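Local coordinates for uncharacterized protein (Bombyx mori, PDB 5AZ1), which probably catalyses the NADPH-dependent reduction of carbonyl compounds as an aldo/keto reductase, at residues 22-27 with 69-74; 197-202 with 221-226. All coordinates share one frame; numbering follows the deposited sequence.

How the interactions relate
The two contacts lie on one parallel eight-stranded sheet, the barrel of the aldo/keto reductase fold, with their centres about 14 Å apart. Interaction 1 comes first along the chain and pairs strands 22-23 and 68-70, the first two in the barrel order; interaction 2 follows after it is complete and pairs the sixth and seventh, 195-199 and 219-223. They meet directly where Asp-70 OD1 lies 2.9 Å from Gln-197 NE2, a probable hydrogen bond. Both also touch the same NADPH: 22-27 and 69-74 hold the ribose next to the nicotinamide, while 197-202 and 221-226 take the nicotinamide and the diphosphate.

Interaction 1 of 2, residues 22-27 with 69-74; sequences YGTWLG and IDTAHF. With NDP (NADPH dihydro-nicotinamide-adenine-dinucleotide phosphate), chain J.
Thr-24 turns OG1 into the position between its backbone N and carbonyl carbon (chi1 68°), while Thr-71 sends its own OG1 trans to the backbone N (chi1 -162°), and the two hydroxyls meet at 2.7 Å, OG1 to OG1. Thr-71 is the donor here. Thr-24 OG1 in turn donates to Asp-70 O at 2.8 Å, in the carbonyl plane and on a lone pair, so one buried hydroxyl is gripped by two bonds and ties the loop after strand 22-23 to the end of strand 68-70. The methyl CG2 of Thr-24 reaches Ile-69 CG2 at 4.1 Å, the two side chains crossing at about a right angle, and meets the edge of the Tyr-22 ring in its plane. Just before this, Asp-70 N gives a nearly straight bond to Tyr-22 O (3.0 Å), the parallel pairing of the two strands.

Farther along, the six-membered ring of Trp-25 and the ring of Phe-74 lie oblique to each other, their planes 33° apart; Trp-25 CH2 comes within 3.5 Å of Phe-74 CE2. Gly-27 N sits over a face of the indole.

The nicotinamide ribose of the NADPH fits against both segments. Its O2D donates to Asp-70 OD2 at 2.8 Å, and Trp-25 N donates to O3D at 3.1 Å. Gly-23 runs close against this ribose, its C 3.4 Å from O3D. Asp-70 also forms a salt bridge through OD2 to Lys-104.

Around the contact, Tyr-22 packs on helix 51-64, Ile-69 and Thr-24 rest on Ile-81 of helix 78-90, and strand 68-70 continues the barrel to strand 100-105 through backbone bonds of Ile-69.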
loop_
_atom_site.group_PDB
_atom_site.type_symbol
_atom_site.label_atom_id
_atom_site.label_comp_id
_atom_site.label_asym_id
_atom_site.label_seq_id
_atom_site.Cartn_x
_atom_site.Cartn_y
_atom_site.Cartn_z
ATOM N N TYR A 22 -1.483 3.263 -7.895
ATOM C CA TYR A 22 -0.637 2.431 -8.735
ATOM C C TYR A 22 0.527 1.872 -7.939
ATOM O O TYR A 22 1.460 2.598 -7.583
ATOM C CB TYR A 22 -0.144 3.310 -9.930
ATOM C CG TYR A 22 0.632 2.586 -10.986
ATOM C CD1 TYR A 22 1.996 2.322 -10.821
ATOM C CD2 TYR A 22 0.028 2.167 -12.128
ATOM C CE1 TYR A 22 2.723 1.657 -11.797
ATOM C CE2 TYR A 22 0.733 1.441 -13.096
ATOM C CZ TYR A 22 2.074 1.211 -12.931
ATOM O OH TYR A 22 2.748 0.494 -13.865
ATOM N N GLY A 23 0.521 0.580 -7.681
ATOM C CA GLY A 23 1.612 -0.053 -6.957
ATOM C C GLY A 23 2.910 -0.264 -7.745
ATOM O O GLY A 23 2.866 -0.429 -8.948
ATOM N N THR A 24 4.058 -0.239 -7.064
ATOM C CA THR A 24 5.328 -0.231 -7.734
ATOM C C THR A 24 6.315 -1.261 -7.229
ATOM O O THR A 24 7.499 -1.191 -7.584
ATOM C CB THR A 24 5.950 1.188 -7.738
ATOM O OG1 THR A 24 6.330 1.603 -6.426
ATOM C CG2 THR A 24 5.008 2.195 -8.331
ATOM N N TRP A 25 5.851 -2.220 -6.428
ATOM C CA TRP A 25 6.736 -3.286 -5.951
ATOM C C TRP A 25 6.762 -4.458 -6.943
ATOM O O TRP A 25 5.735 -4.937 -7.359
ATOM C CB TRP A 25 6.259 -3.768 -4.634
ATOM C CG TRP A 25 6.915 -4.952 -4.135
ATOM C CD1 TRP A 25 6.301 -6.098 -3.744
ATOM C CD2 TRP A 25 8.303 -5.146 -3.924
ATOM N NE1 TRP A 25 7.214 -6.987 -3.299
ATOM C CE2 TRP A 25 8.460 -6.434 -3.402
ATOM C CE3 TRP A 25 9.440 -4.373 -4.168
ATOM C CZ2 TRP A 25 9.713 -6.973 -3.079
ATOM C CZ3 TRP A 25 10.690 -4.907 -3.860
ATOM C CH2 TRP A 25 10.819 -6.201 -3.307
ATOM N N LEU A 26 7.946 -4.874 -7.356
ATOM C CA LEU A 26 8.084 -5.922 -8.393
ATOM C C LEU A 26 8.337 -7.331 -7.870
ATOM O O LEU A 26 8.140 -8.300 -8.594
ATOM C CB LEU A 26 9.149 -5.529 -9.410
ATOM C CG LEU A 26 8.686 -4.354 -10.254
ATOM C CD1 LEU A 26 9.739 -3.925 -11.243
ATOM C CD2 LEU A 26 7.387 -4.590 -10.975
ATOM N N GLY A 27 8.763 -7.456 -6.631
ATOM C CA GLY A 27 8.738 -8.739 -5.965
ATOM C C GLY A 27 10.121 -9.302 -5.707
ATOM O O GLY A 27 11.111 -8.950 -6.364
ATOM N N ILE A 69 0.335 7.249 -6.720
ATOM C CA ILE A 69 1.412 6.317 -6.938
ATOM C C ILE A 69 2.028 5.866 -5.622
ATOM O O ILE A 69 2.464 6.678 -4.844
ATOM C CB ILE A 69 2.543 7.008 -7.759
ATOM C CG1 ILE A 69 2.027 7.456 -9.110
ATOM C CG2 ILE A 69 3.749 6.076 -7.924
ATOM C CD1 ILE A 69 2.963 8.445 -9.785
ATOM N N ASP A 70 2.131 4.570 -5.392
ATOM C CA ASP A 70 2.584 4.105 -4.069
ATOM C C ASP A 70 3.937 3.571 -4.295
ATOM O O ASP A 70 4.087 2.668 -5.132
ATOM C CB ASP A 70 1.695 2.952 -3.571
ATOM C CG ASP A 70 2.117 2.461 -2.232
ATOM O OD1 ASP A 70 1.799 3.150 -1.236
ATOM O OD2 ASP A 70 2.772 1.400 -2.174
ATOM N N THR A 71 4.939 4.081 -3.576
ATOM C CA THR A 71 6.239 3.465 -3.709
ATOM C C THR A 71 6.959 3.453 -2.392
ATOM O O THR A 71 6.368 3.758 -1.381
ATOM C CB THR A 71 7.083 4.146 -4.843
ATOM O OG1 THR A 71 8.147 3.274 -5.237
ATOM C CG2 THR A 71 7.661 5.451 -4.425
ATOM N N ALA A 72 8.232 3.101 -2.399
ATOM C CA ALA A 72 8.999 2.959 -1.154
ATOM C C ALA A 72 10.482 2.900 -1.451
ATOM O O ALA A 72 10.840 2.480 -2.514
ATOM C CB ALA A 72 8.560 1.694 -0.382
ATOM N N HIS A 73 11.315 3.342 -0.510
ATOM C CA HIS A 73 12.737 3.085 -0.556
ATOM C C HIS A 73 13.049 1.625 -0.911
ATOM O O HIS A 73 13.762 1.335 -1.886
ATOM C CB HIS A 73 13.356 3.459 0.751
ATOM C CG HIS A 73 14.813 3.244 0.788
ATOM N ND1 HIS A 73 15.517 3.185 1.971
ATOM C CD2 HIS A 73 15.718 3.042 -0.207
ATOM C CE1 HIS A 73 16.792 2.971 1.703
ATOM N NE2 HIS A 73 16.928 2.821 0.392
ATOM N N PHE A 74 12.401 0.713 -0.192
ATOM C CA PHE A 74 12.630 -0.692 -0.387
ATOM C C PHE A 74 12.314 -1.158 -1.785
ATOM O O PHE A 74 12.738 -2.210 -2.156
ATOM C CB PHE A 74 11.784 -1.488 0.620
ATOM C CG PHE A 74 12.012 -2.972 0.567
ATOM C CD1 PHE A 74 13.201 -3.509 1.047
ATOM C CD2 PHE A 74 11.026 -3.850 0.051
ATOM C CE1 PHE A 74 13.426 -4.896 1.018
ATOM C CE2 PHE A 74 11.254 -5.241 0.022
ATOM C CZ PHE A 74 12.462 -5.759 0.505
HETATM P PA NDP J . -1.661 -7.294 -5.975
HETATM O O1A NDP J . -2.786 -7.901 -5.132
HETATM O O2A NDP J . -1.749 -5.911 -6.522
HETATM O O5B NDP J . -1.582 -8.276 -7.285
HETATM C C5B NDP J . -0.487 -8.253 -8.187
HETATM C C4B NDP J . -0.727 -9.257 -9.310
HETATM O O4B NDP J . -2.044 -9.122 -9.870
HETATM C C3B NDP J . 0.286 -9.083 -10.462
HETATM O O3B NDP J . 1.001 -10.297 -10.643
HETATM C C2B NDP J . -0.562 -8.659 -11.666
HETATM O O2B NDP J . -0.100 -9.125 -12.937
HETATM C C1B NDP J . -1.949 -9.162 -11.304
HETATM N N9A NDP J . -3.047 -8.313 -11.753
HETATM C C8A NDP J . -3.197 -6.991 -11.514
HETATM N N7A NDP J . -4.352 -6.536 -12.032
HETATM C C5A NDP J . -4.970 -7.603 -12.573
HETATM C C6A NDP J . -6.233 -7.802 -13.281
HETATM N N6A NDP J . -7.034 -6.708 -13.459
HETATM N N1A NDP J . -6.506 -9.079 -13.718
HETATM C C2A NDP J . -5.669 -10.131 -13.517
HETATM N N3A NDP J . -4.497 -10.018 -12.862
HETATM C C4A NDP J . -4.117 -8.790 -12.384
HETATM O O3 NDP J . -0.276 -7.627 -5.243
HETATM P PN NDP J . 0.788 -6.589 -4.657
HETATM O O1N NDP J . 1.108 -7.098 -3.285
HETATM O O2N NDP J . 1.908 -6.361 -5.664
HETATM O O5D NDP J . -0.075 -5.200 -4.670
HETATM C C5D NDP J . 0.173 -4.206 -3.761
HETATM C C4D NDP J . 1.107 -3.041 -4.022
HETATM O O4D NDP J . 1.014 -2.479 -2.688
HETATM C C3D NDP J . 2.618 -3.133 -4.245
HETATM O O3D NDP J . 2.962 -2.825 -5.575
HETATM C C2D NDP J . 3.141 -2.039 -3.317
HETATM O O2D NDP J . 2.928 -0.751 -3.941
HETATM C C1D NDP J . 2.268 -2.240 -2.069
HETATM N N1N NDP J . 2.666 -3.286 -1.013
HETATM C C2N NDP J . 2.926 -2.812 0.242
HETATM C C3N NDP J . 3.336 -3.612 1.325
HETATM C C7N NDP J . 3.588 -2.989 2.684
HETATM O O7N NDP J . 4.209 -3.688 3.494
HETATM N N7N NDP J . 3.169 -1.714 2.991
HETATM C C4N NDP J . 3.567 -5.108 1.119
HETATM C C5N NDP J . 3.233 -5.539 -0.252
HETATM C C6N NDP J . 2.804 -4.637 -1.224
HETATM P P2B NDP J . 0.835 -8.247 -13.937
HETATM O O1X NDP J . 1.762 -7.337 -13.105
HETATM O O2X NDP J . 1.691 -9.336 -14.530
HETATM O O3X NDP J . -0.219 -7.518 -14.724
#

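Interaction 2 of 2, residues 197-202 with 221-226; sequences QIEVNL and VAYSPF. With NDP (NADPH dihydro-nicotinamide-adenine-dinucleotide phosphate), chain J.
Three backbone hydrogen bonds join Ile-198 and Val-200 to Val-221 and Tyr-223 in parallel register: Ile-198 N to Val-221 O at 3.0 Å, Tyr-223 N to Ile-198 O, and a weak one from Val-200 N to Tyr-223 O. Beyond the strand ends a side chain takes over. Asn-201 ND2 donates to Ser-224 O at 3.0 Å, and also to Glu-199 OE2 at 2.7 Å on its anti lone pair; both acceptors lie close to the amide plane, which fixes the rotation of that group. Glu-199 OE2 is held as well by Thr-312 N.

The side-chain packing is modest: Val-200 CB meets Ala-222 CB at 3.7 Å, and the side chain of Val-221 crosses the extended chain of Gln-197 obliquely, its CG1 near CG and NE2 of the glutamine.

Tyr-223 is sandwiched. With CG placed between its backbone N and carbonyl carbon (chi1 73°), the ring lies against the nicotinamide, whose C3N stands over the ring centre and 3.3 Å from Tyr-223 CD2. The opposite face is covered by Glu-199 N, toward the rim, and by Glu-199 CB in a CH-pi contact.

Polar bonds to the NADPH complete the account. Gln-197 OE1 accepts from the carboxamide N7N at 3.1 Å, while its NE2 turns to Asp-70. Ser-224 OG donates to O1N at 2.7 Å and Phe-226 N to O1A, one to each phosphate.

Strand 195-199, helix 207-215 and strand 219-223 form a beta-alpha-beta unit of the TIM barrel, and a tyrosine stacked on the nicotinamide at the C-terminal ends of such strands is characteristic of the aldo/keto reductase cofactor site.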
loop_
_atom_site.group_PDB
_atom_site.type_symbol
_atom_site.label_atom_id
_atom_site.label_comp_id
_atom_site.label_asym_id
_atom_site.label_seq_id
_atom_site.Cartn_x
_atom_site.Cartn_y
_atom_site.Cartn_z
ATOM N N GLN A 197 -1.664 1.554 6.120
ATOM C CA GLN A 197 -1.590 0.707 4.949
ATOM C C GLN A 197 -1.335 -0.726 5.355
ATOM O O GLN A 197 -0.303 -1.031 5.954
ATOM C CB GLN A 197 -0.549 1.211 3.912
ATOM C CG GLN A 197 -0.525 0.387 2.649
ATOM C CD GLN A 197 0.535 0.839 1.604
ATOM O OE1 GLN A 197 1.357 0.064 1.251
ATOM N NE2 GLN A 197 0.442 2.056 1.079
ATOM N N ILE A 198 -2.231 -1.622 4.942
ATOM C CA ILE A 198 -2.192 -3.033 5.412
ATOM C C ILE A 198 -2.768 -3.909 4.357
ATOM O O ILE A 198 -3.474 -3.422 3.474
ATOM C CB ILE A 198 -3.114 -3.246 6.644
ATOM C CG1 ILE A 198 -4.522 -2.640 6.379
ATOM C CG2 ILE A 198 -2.507 -2.624 7.872
ATOM C CD1 ILE A 198 -5.525 -2.833 7.482
ATOM N N GLU A 199 -2.538 -5.214 4.492
ATOM C CA GLU A 199 -3.195 -6.177 3.620
ATOM C C GLU A 199 -4.686 -6.265 3.853
ATOM O O GLU A 199 -5.132 -6.475 4.986
ATOM C CB GLU A 199 -2.592 -7.555 3.804
ATOM C CG GLU A 199 -3.138 -8.512 2.753
ATOM C CD GLU A 199 -2.699 -9.981 2.958
ATOM O OE1 GLU A 199 -1.641 -10.252 3.606
ATOM O OE2 GLU A 199 -3.451 -10.845 2.428
ATOM N N VAL A 200 -5.458 -6.048 2.795
ATOM C CA VAL A 200 -6.912 -6.283 2.799
ATOM C C VAL A 200 -7.297 -6.880 1.494
ATOM O O VAL A 200 -6.871 -6.414 0.470
ATOM C CB VAL A 200 -7.760 -5.034 2.968
ATOM C CG1 VAL A 200 -9.199 -5.415 3.380
ATOM C CG2 VAL A 200 -7.153 -4.113 4.024
ATOM N N ASN A 201 -8.083 -7.944 1.535
ATOM C CA ASN A 201 -8.599 -8.624 0.336
ATOM C C ASN A 201 -9.803 -9.530 0.771
ATOM O O ASN A 201 -10.282 -9.422 1.910
ATOM C CB ASN A 201 -7.460 -9.412 -0.355
ATOM C CG ASN A 201 -6.703 -10.290 0.601
ATOM O OD1 ASN A 201 -7.313 -11.146 1.278
ATOM N ND2 ASN A 201 -5.338 -10.125 0.655
ATOM N N LEU A 202 -10.343 -10.346 -0.138
ATOM C CA LEU A 202 -11.572 -11.089 0.177
ATOM C C LEU A 202 -11.391 -12.186 1.285
ATOM O O LEU A 202 -12.288 -12.381 2.102
ATOM C CB LEU A 202 -12.185 -11.621 -1.084
ATOM C CG LEU A 202 -12.667 -10.533 -2.023
ATOM C CD1 LEU A 202 -12.858 -11.175 -3.395
ATOM C CD2 LEU A 202 -13.982 -9.862 -1.571
ATOM N N VAL A 221 -5.606 1.796 3.593
ATOM C CA VAL A 221 -5.138 1.604 2.233
ATOM C C VAL A 221 -4.747 0.146 2.120
ATOM O O VAL A 221 -3.923 -0.306 2.888
ATOM C CB VAL A 221 -3.943 2.528 1.924
ATOM C CG1 VAL A 221 -3.285 2.145 0.570
ATOM C CG2 VAL A 221 -4.379 3.986 1.950
ATOM N N ALA A 222 -5.348 -0.559 1.164
ATOM C CA ALA A 222 -5.186 -1.989 1.027
ATOM C C ALA A 222 -4.065 -2.292 0.067
ATOM O O ALA A 222 -4.199 -1.953 -1.107
ATOM C CB ALA A 222 -6.472 -2.612 0.467
ATOM N N TYR A 223 -2.994 -2.913 0.543
ATOM C CA TYR A 223 -2.096 -3.614 -0.356
ATOM C C TYR A 223 -2.467 -5.054 -0.532
ATOM O O TYR A 223 -3.206 -5.579 0.270
ATOM C CB TYR A 223 -0.663 -3.492 0.101
ATOM C CG TYR A 223 -0.148 -4.250 1.320
ATOM C CD1 TYR A 223 0.142 -5.629 1.256
ATOM C CD2 TYR A 223 0.195 -3.593 2.473
ATOM C CE1 TYR A 223 0.692 -6.295 2.325
ATOM C CE2 TYR A 223 0.745 -4.243 3.541
ATOM C CZ TYR A 223 1.014 -5.598 3.474
ATOM O OH TYR A 223 1.638 -6.251 4.538
ATOM N N SER A 224 -1.864 -5.711 -1.539
ATOM C CA SER A 224 -2.270 -7.068 -1.989
ATOM C C SER A 224 -3.788 -7.237 -2.007
ATOM O O SER A 224 -4.330 -8.192 -1.478
ATOM C CB SER A 224 -1.654 -8.168 -1.151
ATOM O OG SER A 224 -0.204 -8.078 -1.097
ATOM N N PRO A 225 -4.465 -6.325 -2.672
ATOM C CA PRO A 225 -5.920 -6.364 -2.711
ATOM C C PRO A 225 -6.539 -7.549 -3.448
ATOM O O PRO A 225 -7.735 -7.782 -3.290
ATOM C CB PRO A 225 -6.281 -5.025 -3.375
ATOM C CG PRO A 225 -5.105 -4.772 -4.287
ATOM C CD PRO A 225 -3.902 -5.259 -3.541
ATOM N N PHE A 226 -5.759 -8.289 -4.231
ATOM C CA PHE A 226 -6.255 -9.500 -4.911
ATOM C C PHE A 226 -5.908 -10.762 -4.133
ATOM O O PHE A 226 -6.278 -11.849 -4.537
ATOM C CB PHE A 226 -5.660 -9.601 -6.317
ATOM C CG PHE A 226 -6.128 -8.527 -7.251
ATOM C CD1 PHE A 226 -7.437 -8.351 -7.496
ATOM C CD2 PHE A 226 -5.227 -7.713 -7.895
ATOM C CE1 PHE A 226 -7.876 -7.342 -8.337
ATOM C CE2 PHE A 226 -5.634 -6.711 -8.708
ATOM C CZ PHE A 226 -6.958 -6.539 -8.974
HETATM P PA NDP J . -1.661 -7.294 -5.975
HETATM O O1A NDP J . -2.786 -7.901 -5.132
HETATM O O2A NDP J . -1.749 -5.911 -6.522
HETATM O O5B NDP J . -1.582 -8.276 -7.285
HETATM C C5B NDP J . -0.487 -8.253 -8.187
HETATM C C4B NDP J . -0.727 -9.257 -9.310
HETATM O O4B NDP J . -2.044 -9.122 -9.870
HETATM C C3B NDP J . 0.286 -9.083 -10.462
HETATM O O3B NDP J . 1.001 -10.297 -10.643
HETATM C C2B NDP J . -0.562 -8.659 -11.666
HETATM O O2B NDP J . -0.100 -9.125 -12.937
HETATM C C1B NDP J . -1.949 -9.162 -11.304
HETATM N N9A NDP J . -3.047 -8.313 -11.753
HETATM C C8A NDP J . -3.197 -6.991 -11.514
HETATM N N7A NDP J . -4.352 -6.536 -12.032
HETATM C C5A NDP J . -4.970 -7.603 -12.573
HETATM C C6A NDP J . -6.233 -7.802 -13.281
HETATM N N6A NDP J . -7.034 -6.708 -13.459
HETATM N N1A NDP J . -6.506 -9.079 -13.718
HETATM C C2A NDP J . -5.669 -10.131 -13.517
HETATM N N3A NDP J . -4.497 -10.018 -12.862
HETATM C C4A NDP J . -4.117 -8.790 -12.384
HETATM O O3 NDP J . -0.276 -7.627 -5.243
HETATM P PN NDP J . 0.788 -6.589 -4.657
HETATM O O1N NDP J . 1.108 -7.098 -3.285
HETATM O O2N NDP J . 1.908 -6.361 -5.664
HETATM O O5D NDP J . -0.075 -5.200 -4.670
HETATM C C5D NDP J . 0.173 -4.206 -3.761
HETATM C C4D NDP J . 1.107 -3.041 -4.022
HETATM O O4D NDP J . 1.014 -2.479 -2.688
HETATM C C3D NDP J . 2.618 -3.133 -4.245
HETATM O O3D NDP J . 2.962 -2.825 -5.575
HETATM C C2D NDP J . 3.141 -2.039 -3.317
HETATM O O2D NDP J . 2.928 -0.751 -3.941
HETATM C C1D NDP J . 2.268 -2.240 -2.069
HETATM N N1N NDP J . 2.666 -3.286 -1.013
HETATM C C2N NDP J . 2.926 -2.812 0.242
HETATM C C3N NDP J . 3.336 -3.612 1.325
HETATM C C7N NDP J . 3.588 -2.989 2.684
HETATM O O7N NDP J . 4.209 -3.688 3.494
HETATM N N7N NDP J . 3.169 -1.714 2.991
HETATM C C4N NDP J . 3.567 -5.108 1.119
HETATM C C5N NDP J . 3.233 -5.539 -0.252
HETATM C C6N NDP J . 2.804 -4.637 -1.224
HETATM P P2B NDP J . 0.835 -8.247 -13.937
HETATM O O1X NDP J . 1.762 -7.337 -13.105
HETATM O O2X NDP J . 1.691 -9.336 -14.530
HETATM O O3X NDP J . -0.219 -7.518 -14.724
#